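Local coordinates for peptidoglycan synthetase penicillin-binding protein 3 (Bifidobacterium adolescentis, PDB 4YE5), which probably binds penicillin and cross-links peptidoglycan strands as a transpeptidase during cell-wall synthesis, at residues Y238-V250 and R516-F530. Sequence-based numbering, arbitrary orientation.
Sequences YHSAWGIAMVQDV and RFVITVVLKDPQGSF. With GOL (glycerol), chain C.
Ile244 and Val522 exchange both of their backbone hydrogen bonds, Ile244 N to Val522 O at 2.9 Å and Val522 N to Ile244 O at 3.0 Å. Met246 with Thr520 and Gln248 with Val518 repeat this reciprocal pattern, which, with the 167° between strand directions, establishes a regular antiparallel ladder. Beyond it, Val250 N still reaches Arg516 O at 2.9 Å, and at the other end Gln527 N binds Tyr238 O.

Among the side chains, Lys524 lies across the indole of Trp242: its CB sits 3.8 Å from the centroid of the five-membered ring, only 18° off the normal, a CH-pi contact. The lysine chain runs extended from a trans chi1 (-178°), carrying CD to 3.3 Å from Trp242 NE1, and NZ goes on to hydrogen-bond Ala493 O. Val522 O meets the same indole at its edge. On the face bearing Val247 and Phe517, Val247 CG1 packs 4.0 Å from Phe517 CD1, and helix 535-549 covers both. Gly243 leaves room for Leu523 CD2, 3.7 Å from its CA. Met246 and Gln248 instead meet helix 408-419 on the opposite face.

Polar links close both ends. One water donates to His239 O and Asp525 O; another donates to Asp249 OD1 and Arg516 O. In a glycerol, probably from crystallisation, O2 donates to Asp249 OD1 and O1 accepts from Arg516 NH2.

Strands 242-249 and 517-524, distant in sequence yet adjacent within a five-stranded antiparallel sheet flanked by helices on both faces, are characteristic of the penicillin-binding transpeptidase (beta-lactamase-like) fold.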
ATOM      1  N   TYR A 238     -12.624   8.907 -21.059  1.00 22.85           N
ATOM      2  CA  TYR A 238     -11.468   9.665 -21.576  1.00 17.23           C
ATOM      3  C   TYR A 238     -10.363   8.801 -22.167  1.00 23.66           C
ATOM      4  O   TYR A 238      -9.405   9.324 -22.749  1.00 22.38           O
ATOM      5  CB  TYR A 238     -10.867  10.529 -20.461  1.00 16.18           C
ATOM      6  CG  TYR A 238     -11.891  11.371 -19.722  1.00 17.45           C
ATOM      7  CD1 TYR A 238     -12.646  12.335 -20.397  1.00 21.41           C
ATOM      8  CD2 TYR A 238     -12.100  11.211 -18.358  1.00 17.36           C
ATOM      9  CE1 TYR A 238     -13.584  13.109 -19.735  1.00 20.71           C
ATOM     10  CE2 TYR A 238     -13.031  11.985 -17.678  1.00 17.37           C
ATOM     11  CZ  TYR A 238     -13.770  12.941 -18.377  1.00 27.72           C
ATOM     12  OH  TYR A 238     -14.700  13.716 -17.724  1.00 27.41           O
ATOM     13  N   HIS A 239     -10.476   7.487 -21.984  1.00 23.16           N
ATOM     14  CA  HIS A 239      -9.576   6.526 -22.627  1.00 24.53           C
ATOM     15  C   HIS A 239      -8.082   6.725 -22.359  1.00 19.93           C
ATOM     16  O   HIS A 239      -7.252   6.416 -23.215  1.00 21.19           O
ATOM     17  CB  HIS A 239      -9.845   6.497 -24.140  1.00 29.75           C
ATOM     18  CG  HIS A 239     -11.292   6.326 -24.477  1.00 36.41           C
ATOM     19  ND1 HIS A 239     -11.960   5.131 -24.300  1.00 40.34           N
ATOM     20  CD2 HIS A 239     -12.205   7.202 -24.959  1.00 35.52           C
ATOM     21  CE1 HIS A 239     -13.221   5.278 -24.669  1.00 37.88           C
ATOM     22  NE2 HIS A 239     -13.397   6.527 -25.064  1.00 39.31           N
ATOM     23  N   SER A 240      -7.750   7.224 -21.170  1.00 18.13           N
ATOM     24  CA  SER A 240      -6.361   7.349 -20.748  1.00 20.81           C
ATOM     25  C   SER A 240      -5.653   6.020 -20.845  1.00 20.48           C
ATOM     26  O   SER A 240      -6.276   4.972 -20.667  1.00 22.86           O
ATOM     27  CB  SER A 240      -6.303   7.836 -19.303  1.00 21.24           C
ATOM     28  OG  SER A 240      -7.061   9.021 -19.151  1.00 21.25           O
ATOM     29  N   ALA A 241      -4.348   6.041 -21.131  1.00 15.93           N
ATOM     30  CA  ALA A 241      -3.589   4.785 -21.132  1.00 22.13           C
ATOM     31  C   ALA A 241      -3.650   4.158 -19.731  1.00 23.85           C
ATOM     32  O   ALA A 241      -3.684   2.938 -19.581  1.00 19.41           O
ATOM     33  CB  ALA A 241      -2.149   5.028 -21.543  1.00 24.78           C
ATOM     34  N   TRP A 242      -3.667   5.005 -18.710  1.00 16.38           N
ATOM     35  CA  TRP A 242      -3.820   4.541 -17.331  1.00 18.29           C
ATOM     36  C   TRP A 242      -4.136   5.735 -16.467  1.00 19.24           C
ATOM     37  O   TRP A 242      -3.966   6.875 -16.906  1.00 14.68           O
ATOM     38  CB  TRP A 242      -2.581   3.778 -16.782  1.00 16.59           C
ATOM     39  CG  TRP A 242      -1.196   4.457 -16.904  1.00 16.80           C
ATOM     40  CD1 TRP A 242      -0.167   4.045 -17.721  1.00 16.51           C
ATOM     41  CD2 TRP A 242      -0.685   5.591 -16.160  1.00 15.32           C
ATOM     42  NE1 TRP A 242       0.926   4.866 -17.546  1.00 18.65           N
ATOM     43  CE2 TRP A 242       0.645   5.804 -16.593  1.00 17.74           C
ATOM     44  CE3 TRP A 242      -1.216   6.439 -15.186  1.00 14.65           C
ATOM     45  CZ2 TRP A 242       1.439   6.844 -16.091  1.00 19.62           C
ATOM     46  CZ3 TRP A 242      -0.417   7.475 -14.677  1.00 20.29           C
ATOM     47  CH2 TRP A 242       0.894   7.669 -15.148  1.00 17.10           C
ATOM     48  N   GLY A 243      -4.631   5.475 -15.260  1.00 14.45           N
ATOM     49  CA  GLY A 243      -4.899   6.543 -14.314  1.00 14.29           C
ATOM     50  C   GLY A 243      -4.566   6.032 -12.925  1.00 16.43           C
ATOM     51  O   GLY A 243      -4.719   4.834 -12.652  1.00 14.29           O
ATOM     52  N   ILE A 244      -4.080   6.920 -12.064  1.00 16.06           N
ATOM     53  CA  ILE A 244      -3.847   6.563 -10.659  1.00 14.66           C
ATOM     54  C   ILE A 244      -4.401   7.690  -9.795  1.00 16.92           C
ATOM     55  O   ILE A 244      -4.507   8.823 -10.249  1.00 14.52           O
ATOM     56  CB  ILE A 244      -2.339   6.329 -10.359  1.00 19.40           C
ATOM     57  CG1 ILE A 244      -1.556   7.623 -10.403  1.00 19.48           C
ATOM     58  CG2 ILE A 244      -1.704   5.300 -11.329  1.00 15.88           C
ATOM     59  CD1 ILE A 244      -0.018   7.425 -10.556  1.00 25.72           C
ATOM     60  N   ALA A 245      -4.778   7.383  -8.558  1.00 13.39           N
ATOM     61  CA  ALA A 245      -5.395   8.376  -7.686  1.00 13.09           C
ATOM     62  C   ALA A 245      -5.062   8.031  -6.262  1.00 17.44           C
ATOM     63  O   ALA A 245      -4.901   6.848  -5.919  1.00 16.64           O
ATOM     64  CB  ALA A 245      -6.918   8.372  -7.848  1.00 12.99           C
HETATM   65  N   MSE A 246      -4.989   9.055  -5.424  1.00 16.89           N
HETATM   66  CA  MSE A 246      -4.669   8.865  -4.015  1.00 14.75           C
HETATM   67  C   MSE A 246      -5.488   9.818  -3.178  1.00 14.29           C
HETATM   68  O   MSE A 246      -5.701  10.965  -3.581  1.00 14.97           O
HETATM   69  CB  MSE A 246      -3.180   9.156  -3.785  1.00 13.93           C
HETATM   70  CG  MSE A 246      -2.758   9.024  -2.356  1.00 24.32           C
HETATM   71 SE   MSE A 246      -0.845   9.281  -2.320  0.56 16.97          SE
HETATM   72  CE  MSE A 246      -0.543   8.810  -0.506  1.00 16.61           C
ATOM     73  N   VAL A 247      -5.950   9.356  -2.018  1.00 14.02           N
ATOM     74  CA  VAL A 247      -6.638  10.227  -1.076  1.00 14.16           C
ATOM     75  C   VAL A 247      -5.899  10.176   0.258  1.00 15.60           C
ATOM     76  O   VAL A 247      -5.697   9.091   0.816  1.00 15.92           O
ATOM     77  CB  VAL A 247      -8.118   9.788  -0.842  1.00 14.32           C
ATOM     78  CG1 VAL A 247      -8.760  10.682   0.239  1.00 14.57           C
ATOM     79  CG2 VAL A 247      -8.925   9.840  -2.139  1.00 13.86           C
ATOM     80  N   GLN A 248      -5.492  11.331   0.770  1.00 14.85           N
ATOM     81  CA  GLN A 248      -4.770  11.396   2.038  1.00 15.51           C
ATOM     82  C   GLN A 248      -5.491  12.284   3.063  1.00 15.88           C
ATOM     83  O   GLN A 248      -5.991  13.359   2.716  1.00 15.58           O
ATOM     84  CB  GLN A 248      -3.344  11.943   1.786  1.00 15.60           C
ATOM     85  CG  GLN A 248      -2.498  12.129   3.050  1.00 16.42           C
ATOM     86  CD  GLN A 248      -1.040  12.359   2.732  1.00 25.84           C
ATOM     87  OE1 GLN A 248      -0.494  11.745   1.818  1.00 21.51           O
ATOM     88  NE2 GLN A 248      -0.405  13.251   3.472  1.00 17.23           N
ATOM     89  N   ASP A 249      -5.562  11.825   4.310  1.00 16.57           N
ATOM     90  CA  ASP A 249      -6.099  12.637   5.412  1.00 19.01           C
ATOM     91  C   ASP A 249      -5.095  13.709   5.824  1.00 22.06           C
ATOM     92  O   ASP A 249      -3.983  13.387   6.254  1.00 21.07           O
ATOM     93  CB  ASP A 249      -6.381  11.778   6.641  1.00 19.59           C
ATOM     94  CG  ASP A 249      -6.909  12.608   7.809  1.00 28.86           C
ATOM     95  OD1 ASP A 249      -8.087  13.021   7.756  1.00 33.57           O
ATOM     96  OD2 ASP A 249      -6.151  12.858   8.765  1.00 28.53           O
ATOM     97  N   VAL A 250      -5.497  14.974   5.722  1.00 17.69           N
ATOM     98  CA  VAL A 250      -4.585  16.095   5.937  1.00 19.98           C
ATOM     99  C   VAL A 250      -3.904  16.077   7.296  1.00 21.63           C
ATOM    100  O   VAL A 250      -2.688  16.212   7.389  1.00 28.06           O
ATOM    101  CB  VAL A 250      -5.304  17.450   5.741  1.00 18.81           C
ATOM    102  CG1 VAL A 250      -4.451  18.616   6.266  1.00 18.04           C
ATOM    103  CG2 VAL A 250      -5.609  17.657   4.266  1.00 16.42           C
ATOM    104  N   ARG A 516      -9.382  18.960   4.811  1.00 19.89           N
ATOM    105  CA  ARG A 516      -9.639  17.639   5.360  1.00 16.28           C
ATOM    106  C   ARG A 516      -8.901  16.564   4.565  1.00 19.27           C
ATOM    107  O   ARG A 516      -8.305  15.650   5.138  1.00 18.11           O
ATOM    108  CB  ARG A 516     -11.141  17.381   5.314  1.00 20.42           C
ATOM    109  CG  ARG A 516     -11.547  16.000   5.746  1.00 30.20           C
ATOM    110  CD  ARG A 516     -11.638  15.880   7.242  1.00 40.49           C
ATOM    111  NE  ARG A 516     -12.295  14.633   7.622  1.00 43.31           N
ATOM    112  CZ  ARG A 516     -13.535  14.547   8.080  1.00 31.61           C
ATOM    113  NH1 ARG A 516     -14.274  15.644   8.243  1.00 28.26           N
ATOM    114  NH2 ARG A 516     -14.028  13.362   8.403  1.00 26.73           N
ATOM    115  N   PHE A 517      -8.943  16.673   3.239  1.00 16.46           N
ATOM    116  CA  PHE A 517      -8.276  15.704   2.374  1.00 12.69           C
ATOM    117  C   PHE A 517      -7.394  16.349   1.343  1.00 16.86           C
ATOM    118  O   PHE A 517      -7.640  17.472   0.913  1.00 17.29           O
ATOM    119  CB  PHE A 517      -9.300  14.849   1.613  1.00 17.48           C
ATOM    120  CG  PHE A 517     -10.264  14.119   2.506  1.00 21.19           C
ATOM    121  CD1 PHE A 517      -9.844  13.030   3.274  1.00 23.99           C
ATOM    122  CD2 PHE A 517     -11.583  14.513   2.576  1.00 18.57           C
ATOM    123  CE1 PHE A 517     -10.751  12.351   4.124  1.00 23.51           C
ATOM    124  CE2 PHE A 517     -12.500  13.852   3.422  1.00 24.37           C
ATOM    125  CZ  PHE A 517     -12.081  12.773   4.193  1.00 21.22           C
ATOM    126  N   VAL A 518      -6.393  15.593   0.907  1.00 12.06           N
ATOM    127  CA  VAL A 518      -5.727  15.875  -0.348  1.00 13.33           C
ATOM    128  C   VAL A 518      -5.988  14.717  -1.296  1.00 13.21           C
ATOM    129  O   VAL A 518      -5.924  13.534  -0.911  1.00 13.80           O
ATOM    130  CB  VAL A 518      -4.207  16.048  -0.170  1.00 12.73           C
ATOM    131  CG1 VAL A 518      -3.541  16.340  -1.535  1.00 10.50           C
ATOM    132  CG2 VAL A 518      -3.943  17.186   0.821  1.00 14.48           C
ATOM    133  N   ILE A 519      -6.311  15.068  -2.525  1.00 11.80           N
ATOM    134  CA  ILE A 519      -6.702  14.105  -3.533  1.00 12.22           C
ATOM    135  C   ILE A 519      -5.861  14.413  -4.730  1.00 13.51           C
ATOM    136  O   ILE A 519      -5.905  15.524  -5.256  1.00 12.63           O
ATOM    137  CB  ILE A 519      -8.163  14.328  -3.975  1.00 16.61           C
ATOM    138  CG1 ILE A 519      -9.127  14.235  -2.774  1.00 15.03           C
ATOM    139  CG2 ILE A 519      -8.565  13.295  -5.040  1.00  9.92           C
ATOM    140  CD1 ILE A 519     -10.472  14.915  -3.078  1.00 16.53           C
ATOM    141  N   THR A 520      -5.101  13.434  -5.182  1.00 11.05           N
ATOM    142  CA  THR A 520      -4.273  13.656  -6.347  1.00 12.05           C
ATOM    143  C   THR A 520      -4.620  12.637  -7.418  1.00 14.83           C
ATOM    144  O   THR A 520      -4.799  11.460  -7.119  1.00 13.79           O
ATOM    145  CB  THR A 520      -2.785  13.529  -5.985  1.00 12.57           C
ATOM    146  OG1 THR A 520      -2.460  14.477  -4.958  1.00 13.64           O
ATOM    147  CG2 THR A 520      -1.908  13.800  -7.213  1.00  9.90           C
ATOM    148  N   VAL A 521      -4.714  13.088  -8.663  1.00 12.66           N
ATOM    149  CA  VAL A 521      -5.002  12.208  -9.791  1.00 11.70           C
ATOM    150  C   VAL A 521      -3.960  12.431 -10.889  1.00 14.30           C
ATOM    151  O   VAL A 521      -3.584  13.571 -11.166  1.00 14.36           O
ATOM    152  CB  VAL A 521      -6.422  12.455 -10.352  1.00 12.38           C
ATOM    153  CG1 VAL A 521      -6.629  11.703 -11.710  1.00  9.97           C
ATOM    154  CG2 VAL A 521      -7.473  11.989  -9.348  1.00  9.49           C
ATOM    155  N   VAL A 522      -3.476  11.343 -11.485  1.00 13.52           N
ATOM    156  CA  VAL A 522      -2.569  11.414 -12.633  1.00 12.92           C
ATOM    157  C   VAL A 522      -3.098  10.508 -13.733  1.00 17.39           C
ATOM    158  O   VAL A 522      -3.340   9.326 -13.486  1.00 13.12           O
ATOM    159  CB  VAL A 522      -1.137  10.948 -12.242  1.00 11.59           C
ATOM    160  CG1 VAL A 522      -0.189  11.141 -13.408  1.00 10.66           C
ATOM    161  CG2 VAL A 522      -0.647  11.723 -10.995  1.00 13.01           C
ATOM    162  N   LEU A 523      -3.281  11.052 -14.937  1.00 10.68           N
ATOM    163  CA  LEU A 523      -3.775  10.279 -16.083  1.00 16.37           C
ATOM    164  C   LEU A 523      -2.783  10.384 -17.217  1.00 22.16           C
ATOM    165  O   LEU A 523      -2.272  11.470 -17.496  1.00 16.32           O
ATOM    166  CB  LEU A 523      -5.131  10.842 -16.584  1.00 11.33           C
ATOM    167  CG  LEU A 523      -6.223  11.034 -15.528  1.00 10.95           C
ATOM    168  CD1 LEU A 523      -7.433  11.731 -16.179  1.00 11.29           C
ATOM    169  CD2 LEU A 523      -6.656   9.691 -14.920  1.00 11.23           C
ATOM    170  N   LYS A 524      -2.520   9.266 -17.882  1.00 13.62           N
ATOM    171  CA  LYS A 524      -1.626   9.263 -19.036  1.00 13.13           C
ATOM    172  C   LYS A 524      -2.412   9.342 -20.331  1.00 17.01           C
ATOM    173  O   LYS A 524      -3.321   8.551 -20.556  1.00 14.04           O
ATOM    174  CB  LYS A 524      -0.723   8.027 -19.056  1.00 13.51           C
ATOM    175  CG  LYS A 524       0.270   8.039 -20.256  1.00 14.65           C
ATOM    176  CD  LYS A 524       1.320   6.913 -20.158  1.00 17.18           C
ATOM    177  CE  LYS A 524       2.164   6.873 -21.453  1.00 20.85           C
ATOM    178  NZ  LYS A 524       3.423   6.052 -21.301  1.00 22.47           N
ATOM    179  N   ASP A 525      -2.060  10.317 -21.161  1.00 14.42           N
ATOM    180  CA  ASP A 525      -2.701  10.525 -22.450  1.00 19.90           C
ATOM    181  C   ASP A 525      -4.242  10.544 -22.419  1.00 17.75           C
ATOM    182  O   ASP A 525      -4.880   9.817 -23.190  1.00 15.69           O
ATOM    183  CB  ASP A 525      -2.209   9.457 -23.435  1.00 17.46           C
ATOM    184  CG  ASP A 525      -0.743   9.659 -23.826  1.00 23.20           C
ATOM    185  OD1 ASP A 525      -0.284  10.821 -23.856  1.00 25.70           O
ATOM    186  OD2 ASP A 525      -0.052   8.655 -24.116  1.00 25.61           O
ATOM    187  N   PRO A 526      -4.850  11.371 -21.538  1.00 14.36           N
ATOM    188  CA  PRO A 526      -6.321  11.455 -21.584  1.00 14.40           C
ATOM    189  C   PRO A 526      -6.824  12.081 -22.888  1.00 17.72           C
ATOM    190  O   PRO A 526      -6.149  12.926 -23.456  1.00 17.19           O
ATOM    191  CB  PRO A 526      -6.656  12.377 -20.405  1.00 20.14           C
ATOM    192  CG  PRO A 526      -5.436  13.238 -20.256  1.00 18.54           C
ATOM    193  CD  PRO A 526      -4.272  12.317 -20.562  1.00 15.88           C
ATOM    194  N   GLN A 527      -7.988  11.648 -23.359  1.00 18.52           N
ATOM    195  CA  GLN A 527      -8.599  12.167 -24.577  1.00 24.35           C
ATOM    196  C   GLN A 527      -9.876  12.904 -24.182  1.00 26.45           C
ATOM    197  O   GLN A 527     -10.336  12.766 -23.066  1.00 21.36           O
ATOM    198  CB  GLN A 527      -8.988  11.002 -25.488  1.00 21.65           C
ATOM    199  CG  GLN A 527      -7.855  10.028 -25.765  1.00 31.19           C
ATOM    200  CD  GLN A 527      -6.759  10.672 -26.595  1.00 41.64           C
ATOM    201  OE1 GLN A 527      -7.021  11.176 -27.683  1.00 48.86           O
ATOM    202  NE2 GLN A 527      -5.529  10.681 -26.072  1.00 45.29           N
ATOM    203  N   GLY A 528     -10.469  13.658 -25.098  1.00 23.12           N
ATOM    204  CA  GLY A 528     -11.762  14.269 -24.834  1.00 26.97           C
ATOM    205  C   GLY A 528     -11.705  15.772 -24.626  1.00 26.37           C
ATOM    206  O   GLY A 528     -10.688  16.403 -24.869  1.00 21.67           O
ATOM    207  N   SER A 529     -12.802  16.352 -24.162  1.00 19.14           N
ATOM    208  CA  SER A 529     -12.974  17.796 -24.256  1.00 23.96           C
ATOM    209  C   SER A 529     -12.087  18.563 -23.288  1.00 22.75           C
ATOM    210  O   SER A 529     -11.909  19.772 -23.464  1.00 20.80           O
ATOM    211  CB  SER A 529     -14.434  18.177 -24.038  1.00 23.28           C
ATOM    212  OG  SER A 529     -14.834  17.817 -22.727  1.00 29.95           O
ATOM    213  N   PHE A 530     -11.527  17.877 -22.282  1.00 17.02           N
ATOM    214  CA  PHE A 530     -10.704  18.556 -21.272  1.00 16.24           C
ATOM    215  C   PHE A 530      -9.216  18.422 -21.537  1.00 22.02           C
ATOM    216  O   PHE A 530      -8.411  19.078 -20.883  1.00 22.55           O
ATOM    217  CB  PHE A 530     -11.077  18.110 -19.830  1.00 15.23           C
ATOM    218  CG  PHE A 530     -12.556  18.213 -19.539  1.00 17.99           C
ATOM    219  CD1 PHE A 530     -13.233  19.411 -19.775  1.00 18.40           C
ATOM    220  CD2 PHE A 530     -13.279  17.110 -19.085  1.00 19.87           C
ATOM    221  CE1 PHE A 530     -14.616  19.533 -19.524  1.00 24.91           C
ATOM    222  CE2 PHE A 530     -14.671  17.216 -18.822  1.00 19.18           C
ATOM    223  CZ  PHE A 530     -15.337  18.430 -19.052  1.00 22.20           C
TER
HETATM  224  C1  GOL C 701     -12.082  10.268   7.945  1.00 38.70           C
HETATM  225  O1  GOL C 701     -12.480  10.877   9.150  1.00 37.19           O
HETATM  226  C2  GOL C 701     -10.588  10.497   7.794  1.00 46.91           C
HETATM  227  O2  GOL C 701     -10.338  11.876   8.046  1.00 43.55           O
HETATM  228  C3  GOL C 701      -9.891   9.599   8.818  1.00 40.36           C
HETATM  229  O3  GOL C 701      -8.475   9.683   8.734  1.00 43.52           O
HETATM  230  O   HOH W   1      -4.921   7.563 -24.426  1.00 23.46           O
HETATM  231  O   HOH W   2      -7.647  15.708   8.248  1.00 26.19           O